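Local coordinates for glycoside hydrolase family 16 protein (Akkermansia muciniphila, PDB 6T2N) that is probably an endo-acting beta-galactosidase of family 16 that cuts within mucin O-glycans and so helps to start mucin breakdown, at residues Q80-Q84 against E281-K285; N185-Q189 against T278-K282; V193-L199 against S210-T214. One frame throughout, in Å; residues are numbered along the deposited sequence.

Interaction 1. Residues Q80-Q84 against E281-K285; sequences QGSQQ and EKAPK
Gln-83 reaches across to Ala-283 and grips its backbone twice with the end of one side chain. OE1 of Gln-83 accepts from N of Ala-283 at 2.8 Å; the donor lies in the carbonyl plane, on a lone pair. NE2 of Gln-83 returns a bond to O of Ala-283 at 3.1 Å, with this acceptor 19° out of the amide plane. The fork thus pairs with both polar backbone atoms of one residue and fixes the rotation of the amide. Beyond CG the chain runs extended (chi2 159°), which carries the amide across to Ala-283. OE1 of Gln-83 also lies 3.4 Å from CB of Ala-283. This is the close-packed part, backed by Tyr-130 and Val-275. Cutting Gln-83 back to an alanine is likely to leave N and O of Ala-283 without these mates and to open a gap beside Tyr-130. The other part is looser. Lys-282 is exposed, and its chain bends at chi2 and chi3, bringing NZ to O of Gly-81 at 2.7 Å. On the way CB of Lys-282 passes NE2 of Gln-83 at 3.4 Å, without a bond. Backbone bonds from Gly-81 to Gly-277 and from Gln-83 to Val-275 tie the first loop to the end of strand 267-275 and the turn just after it, a contact between two loops beside strand 127-136 of the family 16 beta-sandwich.

Interaction 2. Residues N185-Q189 against T278-K282; sequences NISQQ and TWCEK
Ile-186, Ser-187 and Gln-188 meet Trp-279, Cys-280 and Glu-281 where two loops of the family 16 beta-sandwich come together, one following strand 183-184 and the other strand 267-275. The first loop comes directly after the Glu-Ile-Asp-Met-Leu-Glu sequence that marks the active-site strand in this family. No hydrogen bond joins the two segments, and the nearest CA atoms, of Ile-186 and Cys-280, are 6.0 Å apart, so the contact rests on side chains. Its apolar part is small: CG2 of Ile-186 lies 3.7 Å from SG of Cys-280. That sulfur swings anti to its own backbone N (chi1 -162°), and the cysteine is buried, with Trp-161 on strand 160-168 also touching it. Ser-187 stands beside Cys-280, but its OG is bonded elsewhere, to N of Gly-159. Further out, Gln-188 and Glu-281 run alongside each other head to tail, the amide within 19° of parallel to the carboxylate, with CB of Gln-188 3.5 Å from OE2 of Glu-281. The Glu-281 side chain also touches Lys-158. In Gln-188 the bend at chi2 (-65°) lays the amide alongside the second loop. There NE2 of Gln-188 comes to the edge of the indole, near the ring plane, 3.7 Å from CD1 of Trp-279.

Interaction 3. Residues V193-L199 against S210-T214; sequences VYSTFHL and SRGGT
Thr-196 lies opposite Gly-212 as a non-hydrogen-bonded pair of two antiparallel strands, whose directions differ by 175°. Hydrogen-bonded pairs lie before and after it, Ser-195 with Gly-213 and Phe-197 with Arg-211, each bonded in both directions. They are not equally tight. Phe-197 N meets Arg-211 O at 2.7 Å with a straight N-H...O angle of 180°. Ser-195 N reaches Gly-213 O at a longer 3.3 Å, from above the carbonyl plane. The threonine can be followed outward. CB of Thr-196 stands 4.1 Å from CA of Gly-212, a residue with no side chain to fend it off. Beyond CB the branches part. The hydroxyl of Thr-196 lies beside the backbone N (chi1 -64°), which puts Thr-196 OG1 3.5 Å from Gly-212 CA. The same OG1 makes a weak bond to O of Ser-195 on its own strand. The methyl CG2 of Thr-196 goes the other way and rests 3.9 Å from O of Arg-211. Tyr-194 and Thr-214 share this face of the sheet. At the end of the pairing, ND1 of His-198 comes 3.6 Å from CB of Ser-210, while this nitrogen is bonded to Asp-208. Ser-195 and Phe-197 point from the other face into the sandwich interior, where the phenyl ring packs on Ile-236, Leu-238 and Ile-248 of the facing sheet. On the Thr-196 face, NE2 of His-198 bonds to Asp-181 of the neighbouring strand 179-181. Strand 193-198 thus sits in the sheet next to the Glu-Ile-Asp strand, as in the beta-jelly roll of family 16.

How the interactions relate
Interactions 1 and 2 share Glu-281 and Lys-282, so the loop after strand 267-275 serves both, packing against 80-84 with one part and 185-189 with another; their centres are about 9 Å apart. Interaction 1 is largely buried and polar, with side chains bonded to backbone atoms. Interaction 2 is a surface contact without a cross-bond, held by van der Waals contacts, a small apolar one at a buried cysteine and a broader one between Gln-188 and Glu-281. Interaction 3, nested in sequence inside both loop closures, lies nearer the middle of the chain and rests on regular backbone pairing, with Phe-197 among the side chains facing the second sheet. It joins interaction 2 through a probable hydrogen bond between Gln-189 OE1 and Tyr-194 OH.

Interaction 1. Residues Q80-Q84 against E281-K285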
loop_
_atom_site.group_PDB
_atom_site.type_symbol
_atom_site.label_atom_id
_atom_site.label_comp_id
_atom_site.label_asym_id
_atom_site.label_seq_id
_atom_site.Cartn_x
_atom_site.Cartn_y
_atom_site.Cartn_z
ATOM N N GLN A 80 -9.329 12.542 -6.384
ATOM C CA GLN A 80 -10.489 13.448 -6.519
ATOM C C GLN A 80 -11.784 12.700 -6.915
ATOM O O GLN A 80 -12.850 13.314 -6.891
ATOM C CB GLN A 80 -10.028 14.498 -7.520
ATOM C CG GLN A 80 -11.087 15.525 -7.797
ATOM C CD GLN A 80 -10.467 16.688 -8.505
ATOM O OE1 GLN A 80 -9.293 16.633 -8.818
ATOM N NE2 GLN A 80 -11.261 17.704 -8.795
ATOM N N GLY A 81 -11.695 11.426 -7.302
ATOM C CA GLY A 81 -12.833 10.581 -7.703
ATOM C C GLY A 81 -13.308 9.663 -6.586
ATOM O O GLY A 81 -14.406 9.112 -6.710
ATOM N N SER A 82 -12.543 9.527 -5.504
ATOM C CA SER A 82 -12.858 8.696 -4.320
ATOM C C SER A 82 -14.131 9.176 -3.646
ATOM O O SER A 82 -14.508 10.343 -3.841
ATOM C CB SER A 82 -11.715 8.759 -3.367
ATOM O OG SER A 82 -11.746 9.971 -2.616
ATOM N N GLN A 83 -14.785 8.289 -2.905
ATOM C CA GLN A 83 -16.111 8.542 -2.283
ATOM C C GLN A 83 -16.024 8.385 -0.770
ATOM O O GLN A 83 -17.093 8.516 -0.134
ATOM C CB GLN A 83 -17.150 7.531 -2.753
ATOM C CG GLN A 83 -17.654 7.721 -4.171
ATOM C CD GLN A 83 -18.239 6.436 -4.707
ATOM O OE1 GLN A 83 -17.622 5.398 -4.693
ATOM N NE2 GLN A 83 -19.448 6.458 -5.187
ATOM N N GLN A 84 -14.858 8.035 -0.215
ATOM C CA GLN A 84 -14.722 7.734 1.234
ATOM C C GLN A 84 -13.865 8.784 1.950
ATOM O O GLN A 84 -13.013 9.400 1.290
ATOM C CB GLN A 84 -14.120 6.352 1.459
ATOM C CG GLN A 84 -12.603 6.372 1.580
ATOM C CD GLN A 84 -11.890 6.540 0.258
ATOM O OE1 GLN A 84 -12.491 6.529 -0.832
ATOM N NE2 GLN A 84 -10.571 6.660 0.349
ATOM N N GLU A 281 -15.403 1.867 -11.076
ATOM C CA GLU A 281 -16.815 1.855 -10.645
ATOM C C GLU A 281 -16.973 2.684 -9.356
ATOM O O GLU A 281 -16.257 2.483 -8.351
ATOM C CB GLU A 281 -17.268 0.411 -10.390
ATOM C CG GLU A 281 -17.933 -0.238 -11.594
ATOM C CD GLU A 281 -18.306 -1.675 -11.324
ATOM O OE1 GLU A 281 -18.006 -2.154 -10.218
ATOM O OE2 GLU A 281 -18.877 -2.310 -12.223
ATOM N N LYS A 282 -17.945 3.558 -9.323
ATOM C CA LYS A 282 -18.248 4.250 -8.051
ATOM C C LYS A 282 -19.216 3.343 -7.268
ATOM O O LYS A 282 -19.949 2.566 -7.865
ATOM C CB LYS A 282 -18.610 5.700 -8.402
ATOM C CG LYS A 282 -17.544 6.373 -9.289
ATOM C CD LYS A 282 -16.719 7.476 -8.640
ATOM C CE LYS A 282 -17.620 8.631 -8.194
ATOM N NZ LYS A 282 -16.913 9.773 -7.547
ATOM N N ALA A 283 -19.098 3.315 -5.957
ATOM C CA ALA A 283 -19.998 2.567 -5.066
ATOM C C ALA A 283 -21.428 3.129 -5.152
ATOM O O ALA A 283 -21.628 4.285 -5.482
ATOM C CB ALA A 283 -19.421 2.672 -3.690
ATOM N N PRO A 284 -22.511 2.362 -4.905
ATOM C CA PRO A 284 -23.860 2.872 -5.188
ATOM C C PRO A 284 -24.255 4.098 -4.357
ATOM O O PRO A 284 -23.809 4.188 -3.279
ATOM C CB PRO A 284 -24.767 1.694 -4.835
ATOM C CG PRO A 284 -23.848 0.479 -4.931
ATOM C CD PRO A 284 -22.516 0.973 -4.406
ATOM N N LYS A 285 -25.078 4.993 -4.899
ATOM C CA LYS A 285 -25.528 6.241 -4.224
ATOM C C LYS A 285 -26.148 5.875 -2.866
ATOM O O LYS A 285 -26.027 6.680 -1.941
ATOM C CB LYS A 285 -26.538 7.012 -5.092
ATOM C CG LYS A 285 -26.408 8.531 -4.973
ATOM C CD LYS A 285 -27.653 9.389 -5.237
ATOM C CE LYS A 285 -27.423 10.832 -4.813
ATOM N NZ LYS A 285 -28.360 11.764 -5.483
#

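Interaction 2. Residues N185-Q189 against T278-K282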
loop_
_atom_site.group_PDB
_atom_site.type_symbol
_atom_site.label_atom_id
_atom_site.label_comp_id
_atom_site.label_asym_id
_atom_site.label_seq_id
_atom_site.Cartn_x
_atom_site.Cartn_y
_atom_site.Cartn_z
ATOM N N ASN A 185 -6.880 -3.864 -6.613
ATOM C CA ASN A 185 -7.972 -4.701 -7.175
ATOM C C ASN A 185 -9.083 -3.729 -7.493
ATOM O O ASN A 185 -9.192 -2.820 -6.675
ATOM C CB ASN A 185 -8.396 -5.748 -6.142
ATOM C CG ASN A 185 -9.550 -6.623 -6.570
ATOM O OD1 ASN A 185 -9.462 -7.386 -7.538
ATOM N ND2 ASN A 185 -10.645 -6.515 -5.835
ATOM N N ILE A 186 -9.858 -3.873 -8.569
ATOM C CA ILE A 186 -11.049 -2.975 -8.685
ATOM C C ILE A 186 -12.309 -3.763 -9.071
ATOM O O ILE A 186 -12.176 -4.738 -9.840
ATOM C CB ILE A 186 -10.749 -1.787 -9.613
ATOM C CG1 ILE A 186 -10.299 -2.250 -11.002
ATOM C CG2 ILE A 186 -9.724 -0.827 -8.982
ATOM C CD1 ILE A 186 -10.411 -1.166 -12.062
ATOM N N SER A 187 -13.469 -3.343 -8.537
ATOM C CA SER A 187 -14.812 -3.979 -8.657
ATOM C C SER A 187 -15.080 -4.649 -10.012
ATOM O O SER A 187 -15.603 -5.782 -10.010
ATOM C CB SER A 187 -15.856 -2.964 -8.465
ATOM O OG SER A 187 -15.440 -2.049 -7.498
ATOM N N GLN A 188 -14.918 -3.903 -11.109
ATOM C CA GLN A 188 -15.084 -4.385 -12.503
ATOM C C GLN A 188 -13.697 -4.914 -12.847
ATOM O O GLN A 188 -12.788 -4.099 -12.812
ATOM C CB GLN A 188 -15.698 -3.256 -13.359
ATOM C CG GLN A 188 -14.760 -2.205 -13.932
ATOM C CD GLN A 188 -14.043 -1.326 -12.928
ATOM O OE1 GLN A 188 -14.014 -1.601 -11.730
ATOM N NE2 GLN A 188 -13.425 -0.251 -13.409
ATOM N N GLN A 189 -13.508 -6.228 -12.985
ATOM C CA GLN A 189 -12.183 -6.929 -12.865
ATOM C C GLN A 189 -11.838 -7.266 -11.408
ATOM O O GLN A 189 -10.750 -6.922 -10.934
ATOM C CB GLN A 189 -11.018 -6.111 -13.441
ATOM C CG GLN A 189 -11.155 -5.820 -14.924
ATOM C CD GLN A 189 -9.938 -5.141 -15.487
ATOM O OE1 GLN A 189 -9.620 -3.970 -15.188
ATOM N NE2 GLN A 189 -9.279 -5.884 -16.349
ATOM N N THR A 278 -11.459 7.953 -10.013
ATOM C CA THR A 278 -11.706 8.408 -11.418
ATOM C C THR A 278 -11.737 7.164 -12.333
ATOM O O THR A 278 -12.505 7.116 -13.314
ATOM C CB THR A 278 -10.649 9.448 -11.825
ATOM O OG1 THR A 278 -9.401 8.845 -11.482
ATOM C CG2 THR A 278 -10.756 10.792 -11.126
ATOM N N TRP A 279 -10.924 6.160 -12.018
ATOM C CA TRP A 279 -11.142 4.802 -12.567
ATOM C C TRP A 279 -11.253 3.837 -11.411
ATOM O O TRP A 279 -10.291 3.675 -10.647
ATOM C CB TRP A 279 -10.135 4.329 -13.624
ATOM C CG TRP A 279 -10.894 3.780 -14.797
ATOM C CD1 TRP A 279 -11.505 2.559 -14.890
ATOM C CD2 TRP A 279 -11.243 4.510 -15.990
ATOM N NE1 TRP A 279 -12.161 2.451 -16.084
ATOM C CE2 TRP A 279 -12.024 3.632 -16.780
ATOM C CE3 TRP A 279 -10.947 5.795 -16.472
ATOM C CZ2 TRP A 279 -12.511 4.007 -18.034
ATOM C CZ3 TRP A 279 -11.438 6.153 -17.706
ATOM C CH2 TRP A 279 -12.208 5.273 -18.474
ATOM N N CYS A 280 -12.483 3.367 -11.325
ATOM C CA CYS A 280 -13.080 2.368 -10.422
ATOM C C CYS A 280 -14.567 2.726 -10.516
ATOM O O CYS A 280 -14.912 3.875 -10.207
ATOM C CB CYS A 280 -12.510 2.393 -8.997
ATOM S SG CYS A 280 -12.826 0.870 -8.036
ATOM N N GLU A 281 -15.403 1.867 -11.076
ATOM C CA GLU A 281 -16.815 1.855 -10.645
ATOM C C GLU A 281 -16.973 2.684 -9.356
ATOM O O GLU A 281 -16.257 2.483 -8.351
ATOM C CB GLU A 281 -17.268 0.411 -10.390
ATOM C CG GLU A 281 -17.933 -0.238 -11.594
ATOM C CD GLU A 281 -18.306 -1.675 -11.324
ATOM O OE1 GLU A 281 -18.006 -2.154 -10.218
ATOM O OE2 GLU A 281 -18.877 -2.310 -12.223
ATOM N N LYS A 282 -17.945 3.558 -9.323
ATOM C CA LYS A 282 -18.248 4.250 -8.051
ATOM C C LYS A 282 -19.216 3.343 -7.268
ATOM O O LYS A 282 -19.949 2.566 -7.865
ATOM C CB LYS A 282 -18.610 5.700 -8.402
ATOM C CG LYS A 282 -17.544 6.373 -9.289
ATOM C CD LYS A 282 -16.719 7.476 -8.640
ATOM C CE LYS A 282 -17.620 8.631 -8.194
ATOM N NZ LYS A 282 -16.913 9.773 -7.547
#

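Interaction 3. Residues V193-L199 against S210-T214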
loop_
_atom_site.group_PDB
_atom_site.type_symbol
_atom_site.label_atom_id
_atom_site.label_comp_id
_atom_site.label_asym_id
_atom_site.label_seq_id
_atom_site.Cartn_x
_atom_site.Cartn_y
_atom_site.Cartn_z
ATOM N N VAL A 193 -5.521 -9.075 -9.973
ATOM C CA VAL A 193 -4.462 -8.415 -9.152
ATOM C C VAL A 193 -3.550 -7.595 -10.074
ATOM O O VAL A 193 -2.898 -8.223 -10.973
ATOM C CB VAL A 193 -3.591 -9.449 -8.408
ATOM C CG1 VAL A 193 -2.517 -8.778 -7.577
ATOM C CG2 VAL A 193 -4.391 -10.394 -7.530
ATOM N N TYR A 194 -3.467 -6.281 -9.807
ATOM C CA TYR A 194 -2.492 -5.309 -10.349
ATOM C C TYR A 194 -1.361 -5.092 -9.356
ATOM O O TYR A 194 -1.647 -4.680 -8.250
ATOM C CB TYR A 194 -3.161 -3.952 -10.548
ATOM C CG TYR A 194 -4.146 -3.921 -11.686
ATOM C CD1 TYR A 194 -5.467 -4.315 -11.508
ATOM C CD2 TYR A 194 -3.756 -3.523 -12.958
ATOM C CE1 TYR A 194 -6.370 -4.328 -12.564
ATOM C CE2 TYR A 194 -4.649 -3.528 -14.019
ATOM C CZ TYR A 194 -5.963 -3.932 -13.829
ATOM O OH TYR A 194 -6.843 -3.928 -14.879
ATOM N N SER A 195 -0.114 -5.318 -9.755
ATOM C CA SER A 195 1.118 -4.836 -9.070
ATOM C C SER A 195 1.895 -3.935 -10.034
ATOM O O SER A 195 1.837 -4.177 -11.277
ATOM C CB SER A 195 1.937 -5.966 -8.599
ATOM O OG SER A 195 1.089 -7.069 -8.286
ATOM N N THR A 196 2.438 -2.839 -9.504
ATOM C CA THR A 196 2.636 -1.589 -10.284
ATOM C C THR A 196 3.690 -0.751 -9.561
ATOM O O THR A 196 3.665 -0.709 -8.338
ATOM C CB THR A 196 1.286 -0.916 -10.612
ATOM O OG1 THR A 196 0.468 -1.723 -11.471
ATOM C CG2 THR A 196 1.417 0.374 -11.385
ATOM N N PHE A 197 4.668 -0.242 -10.325
ATOM C CA PHE A 197 5.733 0.682 -9.860
ATOM C C PHE A 197 5.526 2.040 -10.530
ATOM O O PHE A 197 5.057 2.079 -11.688
ATOM C CB PHE A 197 7.086 0.085 -10.195
ATOM C CG PHE A 197 7.272 -1.261 -9.494
ATOM C CD1 PHE A 197 7.815 -1.334 -8.275
ATOM C CD2 PHE A 197 7.066 -2.444 -10.238
ATOM C CE1 PHE A 197 8.177 -2.569 -7.796
ATOM C CE2 PHE A 197 7.440 -3.681 -9.757
ATOM C CZ PHE A 197 8.003 -3.737 -8.537
ATOM N N HIS A 198 5.744 3.111 -9.782
ATOM C CA HIS A 198 5.426 4.486 -10.234
ATOM C C HIS A 198 6.673 5.235 -9.883
ATOM O O HIS A 198 7.230 4.951 -8.787
ATOM C CB HIS A 198 4.241 5.170 -9.508
ATOM C CG HIS A 198 2.899 4.532 -9.647
ATOM N ND1 HIS A 198 2.038 4.856 -10.673
ATOM C CD2 HIS A 198 2.284 3.588 -8.911
ATOM C CE1 HIS A 198 0.948 4.147 -10.568
ATOM N NE2 HIS A 198 1.079 3.351 -9.498
ATOM N N LEU A 199 7.060 6.125 -10.784
ATOM C CA LEU A 199 8.396 6.785 -10.845
ATOM C C LEU A 199 8.445 7.665 -12.077
ATOM O O LEU A 199 7.638 7.452 -13.029
ATOM C CB LEU A 199 9.548 5.778 -10.889
ATOM C CG LEU A 199 9.850 5.044 -12.189
ATOM C CD1 LEU A 199 11.251 4.515 -12.028
ATOM C CD2 LEU A 199 8.928 3.870 -12.496
ATOM N N SER A 210 4.958 4.709 -15.158
ATOM C CA SER A 210 4.661 3.532 -14.318
ATOM C C SER A 210 4.941 2.282 -15.151
ATOM O O SER A 210 4.964 2.363 -16.386
ATOM C CB SER A 210 3.256 3.591 -13.792
ATOM O OG SER A 210 2.349 3.229 -14.822
ATOM N N ARG A 211 5.230 1.188 -14.474
ATOM C CA ARG A 211 5.374 -0.171 -15.042
ATOM C C ARG A 211 4.554 -1.091 -14.151
ATOM O O ARG A 211 4.697 -0.955 -12.923
ATOM C CB ARG A 211 6.853 -0.542 -15.032
ATOM C CG ARG A 211 7.787 0.655 -15.175
ATOM C CD ARG A 211 9.172 0.179 -15.560
ATOM N NE ARG A 211 10.151 1.250 -15.480
ATOM C CZ ARG A 211 11.474 1.081 -15.573
ATOM N NH1 ARG A 211 11.970 -0.124 -15.790
ATOM N NH2 ARG A 211 12.302 2.113 -15.470
ATOM N N GLY A 212 3.658 -1.896 -14.713
ATOM C CA GLY A 212 2.801 -2.766 -13.890
ATOM C C GLY A 212 2.458 -4.030 -14.623
ATOM O O GLY A 212 2.432 -4.017 -15.819
ATOM N N GLY A 213 2.226 -5.113 -13.912
ATOM C CA GLY A 213 1.671 -6.345 -14.491
ATOM C C GLY A 213 0.397 -6.714 -13.776
ATOM O O GLY A 213 -0.045 -5.926 -12.947
ATOM N N THR A 214 -0.160 -7.859 -14.127
ATOM C CA THR A 214 -1.471 -8.367 -13.688
ATOM C C THR A 214 -1.366 -9.889 -13.572
ATOM O O THR A 214 -0.716 -10.495 -14.425
ATOM C CB THR A 214 -2.566 -7.960 -14.687
ATOM O OG1 THR A 214 -2.894 -9.001 -15.623
ATOM C CG2 THR A 214 -2.177 -6.742 -15.478
#